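Local coordinates for protein GphF Dehydratase 1 (Archangium violaceum, PDB 6MBF) that probably dehydrates a polyketide intermediate as the first dehydratase of the GphF polyketide synthase, and is linked to olefin rearrangement in gephyronic acid assembly, at residues H9-R14 with L55-A60; V183-E188 with P200-A205. All coordinates share one frame; numbering follows the deposited sequence.

Contact 1 (H9-R14 with L55-A60); sequences HPLLGR and LEMALA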
# COMPACT_ATOMS: atom_id res chain seq x y z
N HIS A 9 -16.63 3.78 -1.37
CA HIS A 9 -15.35 3.09 -1.24
C HIS A 9 -14.97 3.02 0.24
O HIS A 9 -15.17 3.99 0.98
CB HIS A 9 -14.25 3.83 -2.01
CG HIS A 9 -12.92 3.13 -2.01
ND1 HIS A 9 -12.00 3.27 -0.99
CD2 HIS A 9 -12.35 2.30 -2.92
CE1 HIS A 9 -10.93 2.55 -1.27
NE2 HIS A 9 -11.11 1.95 -2.43
N PRO A 10 -14.42 1.89 0.71
CA PRO A 10 -14.22 1.73 2.16
C PRO A 10 -13.20 2.69 2.76
O PRO A 10 -13.19 2.86 3.99
CB PRO A 10 -13.72 0.27 2.29
CG PRO A 10 -14.06 -0.38 1.00
CD PRO A 10 -14.01 0.70 -0.04
N LEU A 11 -12.35 3.31 1.95
CA LEU A 11 -11.36 4.27 2.42
C LEU A 11 -11.60 5.68 1.90
O LEU A 11 -11.45 6.65 2.66
CB LEU A 11 -9.96 3.80 2.01
CG LEU A 11 -9.53 2.46 2.60
CD1 LEU A 11 -8.32 1.94 1.84
CD2 LEU A 11 -9.21 2.63 4.08
N LEU A 12 -11.97 5.82 0.62
CA LEU A 12 -12.28 7.12 0.05
C LEU A 12 -13.52 7.74 0.67
O LEU A 12 -13.62 8.97 0.79
CB LEU A 12 -12.51 6.99 -1.46
CG LEU A 12 -11.40 7.26 -2.46
CD1 LEU A 12 -12.04 7.31 -3.85
CD2 LEU A 12 -10.67 8.54 -2.15
N GLY A 13 -14.50 6.92 1.03
CA GLY A 13 -15.78 7.44 1.46
C GLY A 13 -16.61 7.82 0.26
O GLY A 13 -16.69 7.07 -0.72
N ARG A 14 -17.21 9.01 0.30
CA ARG A 14 -18.10 9.46 -0.76
C ARG A 14 -17.56 10.76 -1.36
O ARG A 14 -16.92 11.56 -0.67
CB ARG A 14 -19.52 9.68 -0.24
CG ARG A 14 -19.60 10.61 0.96
CD ARG A 14 -21.03 10.79 1.44
NE ARG A 14 -21.82 11.54 0.46
CZ ARG A 14 -22.05 12.84 0.53
NH1 ARG A 14 -21.57 13.56 1.54
NH2 ARG A 14 -22.77 13.43 -0.41
N LEU A 55 -2.05 4.49 -1.34
CA LEU A 55 -1.97 4.09 -2.75
C LEU A 55 -3.33 3.63 -3.26
O LEU A 55 -3.74 3.99 -4.37
CB LEU A 55 -0.93 2.99 -2.92
CG LEU A 55 0.52 3.37 -2.56
CD1 LEU A 55 1.45 2.19 -2.79
CD2 LEU A 55 0.95 4.56 -3.40
N GLU A 56 -4.06 2.86 -2.45
CA GLU A 56 -5.40 2.41 -2.85
C GLU A 56 -6.35 3.60 -3.00
O GLU A 56 -7.10 3.68 -3.98
CB GLU A 56 -5.96 1.40 -1.85
CG GLU A 56 -7.49 1.17 -1.99
CD GLU A 56 -7.91 0.57 -3.34
OE1 GLU A 56 -7.06 0.12 -4.15
OE2 GLU A 56 -9.13 0.55 -3.60
N MET A 57 -6.33 4.52 -2.04
CA MET A 57 -7.19 5.70 -2.15
C MET A 57 -6.91 6.47 -3.44
O MET A 57 -7.84 6.92 -4.12
CB MET A 57 -7.00 6.58 -0.93
CG MET A 57 -7.56 5.96 0.35
SD MET A 57 -7.14 6.89 1.83
CE MET A 57 -8.17 8.35 1.62
N ALA A 58 -5.63 6.59 -3.80
CA ALA A 58 -5.27 7.31 -5.02
C ALA A 58 -5.71 6.56 -6.28
O ALA A 58 -6.22 7.17 -7.22
CB ALA A 58 -3.77 7.58 -5.05
N LEU A 59 -5.52 5.24 -6.31
CA LEU A 59 -6.01 4.46 -7.44
C LEU A 59 -7.52 4.56 -7.57
O LEU A 59 -8.06 4.70 -8.68
CB LEU A 59 -5.60 2.99 -7.30
CG LEU A 59 -4.12 2.66 -7.39
CD1 LEU A 59 -3.89 1.30 -6.77
CD2 LEU A 59 -3.65 2.70 -8.86
N ALA A 60 -8.22 4.51 -6.43
CA ALA A 60 -9.67 4.61 -6.43
C ALA A 60 -10.12 5.99 -6.89
O ALA A 60 -11.09 6.10 -7.64
CB ALA A 60 -10.21 4.28 -5.03
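Glu56 OE2 accepts a nearly straight hydrogen bond from His9 NE2, at 2.7 Å and with an N-H...O angle of 169°. The contact joins the N-terminal loop 9-14 to helix 52-65 of the first hot dog fold of this dehydratase. OE2 uses its anti lone pair and lies in the plane of the imidazole. The ring and the carboxylate are close to coplanar, with their planes 20° apart. The same oxygen also accepts from the backbone N of Glu197, and OE1 accepts from the N of Leu198. Three N-H groups therefore grip this buried carboxylate, which should favour its charged form.

The other ring nitrogen ties the loop to itself. His9 ND1 accepts from the backbone N of Leu11 and the backbone N of Leu12, each at 3.0 Å. Both donors are tilted out of the ring plane. ND1 is thus an acceptor and NE2 carries the proton, and bonds at both nitrogens fix the turn of the ring. His9 CG lies anti to the backbone N (chi1 -176°), which carries the ring toward the helix.

Ala60 CB sits over one face of the imidazole in a CH-pi contact, 3.9 Å from the centroid of the His9 ring. Pro10 CD lies over the rim of the ring. Leu12 CD1 reaches the same methyl, 3.7 Å from Ala60 CB, and its CD2 lies near the carbonyl oxygen of Met57. Leu97 of strand 93-100 touches both Leu12 and Met57. Leu11 CD1 lies against the CG of Glu56, the two side chains at about a right angle. Beside them, Leu11 CB packs at 3.6 Å on Met57 CG, and the bent methionine chain brings Met57 CE to 3.8 Å from Leu11 O.

Contact 2 (V183-E188 with P200-A205); sequences VCLQGE and PALLDA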
# COMPACT_ATOMS: atom_id res chain seq x y z
N VAL A 183 1.23 -14.60 -3.18
CA VAL A 183 0.38 -14.00 -2.16
C VAL A 183 -1.07 -14.27 -2.52
O VAL A 183 -1.46 -14.22 -3.70
CB VAL A 183 0.62 -12.47 -1.96
CG1 VAL A 183 2.09 -12.13 -1.92
CG2 VAL A 183 -0.12 -11.63 -2.95
N CYS A 184 -1.87 -14.56 -1.50
CA CYS A 184 -3.25 -14.94 -1.71
C CYS A 184 -4.08 -14.44 -0.54
O CYS A 184 -3.73 -14.70 0.62
CB CYS A 184 -3.38 -16.45 -1.87
SG CYS A 184 -5.01 -16.99 -2.40
N LEU A 185 -5.16 -13.73 -0.84
CA LEU A 185 -6.06 -13.30 0.22
C LEU A 185 -6.89 -14.47 0.72
O LEU A 185 -7.14 -15.43 -0.01
CB LEU A 185 -6.98 -12.19 -0.28
CG LEU A 185 -6.29 -10.91 -0.73
CD1 LEU A 185 -7.31 -9.96 -1.28
CD2 LEU A 185 -5.49 -10.27 0.40
N GLN A 186 -7.30 -14.39 1.98
CA GLN A 186 -8.19 -15.38 2.55
C GLN A 186 -9.18 -14.68 3.47
O GLN A 186 -9.15 -13.45 3.63
CB GLN A 186 -7.43 -16.49 3.29
CG GLN A 186 -6.54 -17.39 2.43
CD GLN A 186 -7.34 -18.19 1.40
OE1 GLN A 186 -8.52 -18.48 1.60
NE2 GLN A 186 -6.68 -18.55 0.30
N GLY A 187 -10.06 -15.47 4.07
CA GLY A 187 -11.01 -14.94 5.04
C GLY A 187 -11.83 -13.79 4.50
O GLY A 187 -12.23 -13.77 3.33
N GLU A 188 -12.07 -12.81 5.37
CA GLU A 188 -12.88 -11.65 5.00
C GLU A 188 -12.21 -10.85 3.89
O GLU A 188 -12.89 -10.29 3.03
CB GLU A 188 -13.11 -10.75 6.22
CG GLU A 188 -13.74 -11.45 7.42
CD GLU A 188 -14.07 -10.48 8.54
OE1 GLU A 188 -14.70 -10.91 9.53
OE2 GLU A 188 -13.70 -9.29 8.44
N PRO A 200 -5.57 -3.38 -0.15
CA PRO A 200 -4.36 -3.04 0.63
C PRO A 200 -3.67 -4.24 1.24
O PRO A 200 -2.44 -4.26 1.30
CB PRO A 200 -4.92 -2.10 1.71
CG PRO A 200 -6.09 -1.43 1.03
CD PRO A 200 -6.70 -2.49 0.15
N ALA A 201 -4.43 -5.25 1.67
CA ALA A 201 -3.81 -6.44 2.26
C ALA A 201 -2.94 -7.16 1.25
O ALA A 201 -1.89 -7.71 1.59
CB ALA A 201 -4.88 -7.39 2.81
N LEU A 202 -3.38 -7.21 -0.02
CA LEU A 202 -2.60 -7.89 -1.04
C LEU A 202 -1.32 -7.11 -1.37
O LEU A 202 -0.23 -7.69 -1.42
CB LEU A 202 -3.45 -8.11 -2.29
CG LEU A 202 -2.85 -9.00 -3.38
CD1 LEU A 202 -3.95 -9.71 -4.13
CD2 LEU A 202 -2.03 -8.18 -4.36
N LEU A 203 -1.42 -5.80 -1.58
CA LEU A 203 -0.21 -5.04 -1.88
C LEU A 203 0.74 -5.01 -0.69
O LEU A 203 1.95 -5.13 -0.87
CB LEU A 203 -0.57 -3.63 -2.35
CG LEU A 203 0.63 -2.83 -2.84
CD1 LEU A 203 1.32 -3.52 -4.02
CD2 LEU A 203 0.20 -1.39 -3.21
N ASP A 204 0.20 -4.89 0.53
CA ASP A 204 1.06 -4.99 1.71
C ASP A 204 1.81 -6.31 1.76
O ASP A 204 2.99 -6.35 2.13
CB ASP A 204 0.25 -4.81 3.00
CG ASP A 204 1.06 -5.11 4.24
OD1 ASP A 204 1.90 -4.27 4.62
OD2 ASP A 204 0.87 -6.21 4.82
N ALA A 205 1.13 -7.41 1.40
CA ALA A 205 1.81 -8.71 1.37
C ALA A 205 2.98 -8.69 0.38
O ALA A 205 4.06 -9.24 0.67
CB ALA A 205 0.81 -9.81 1.01
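Val183 meets Leu202 and Ala205 where the end of strand 178-184 crosses helix 200-214. This is strand-on-helix packing in the second hot dog fold, and apolar side chains carry it. Val183 turns its two methyls to different residues. Val183 CG2 touches the branch point of the leucine, 3.8 Å from Leu202 CG, and comes near its CD2. The two side chains cross at about a right angle. Val183 CG1 lies anti to the carbonyl carbon (chi1 -44°) and is directed to the next turn, 4.0 Å from Ala205 CB. The CB of Val183 is equally near that methyl, so Ala205 rests against the root of the valine as well as one branch.

Cys184 points its side chain away from the helix, as expected for the alternation along a strand.

Leu185 returns to the helix, although the chain has by then left the strand. One branch makes its closest contacts. Leu185 CD2 lies 3.8 Å from Ala201 CB and 4.0 Å from Leu202 CB. Leu185 CD2 also comes within 3.7 Å of Leu202 N, so it rests on the helix backbone too. In Leu185 the CD1 branch is the extended one (chi2 176°), while CD2, turned back beside CA, is the methyl that faces the helix. Leu202 is thus met by Val183 at its branched end and by Leu185 at its base. From Gln186 onward the chain leads into a short, weakly bonded helical turn at about 187-190.

The surroundings complete a buried layer. Val242 of strand 241-248 packs on both Val183 and Leu202, and its backbone is hydrogen-bonded to that of Val183. Ala190 of the helical turn touches Leu185, and Glu189 touches Ala201. The other side of helix 200-214 meets helix 52-65, where Leu203 packs on Val52.

Contact 1 closes before contact 2 opens along the chain, and their centres are about 17 Å apart. Each lies in one of the two hot dog halves and involves the long helix of that half, 52-65 in contact 1 and 200-214 in contact 2. The two helices meet directly. Leu55 CD1 packs 3.8 Å from Leu203 CD2, and Glu56 CB lies 4.0 Å from Pro200 CG. Pro200 also meets Leu11 of the N-terminal loop. This packing joins the halves into the double hot dog fold of polyketide synthase dehydratases. Strands 73-81 and 224-234, which pair antiparallel, form a second connection between them.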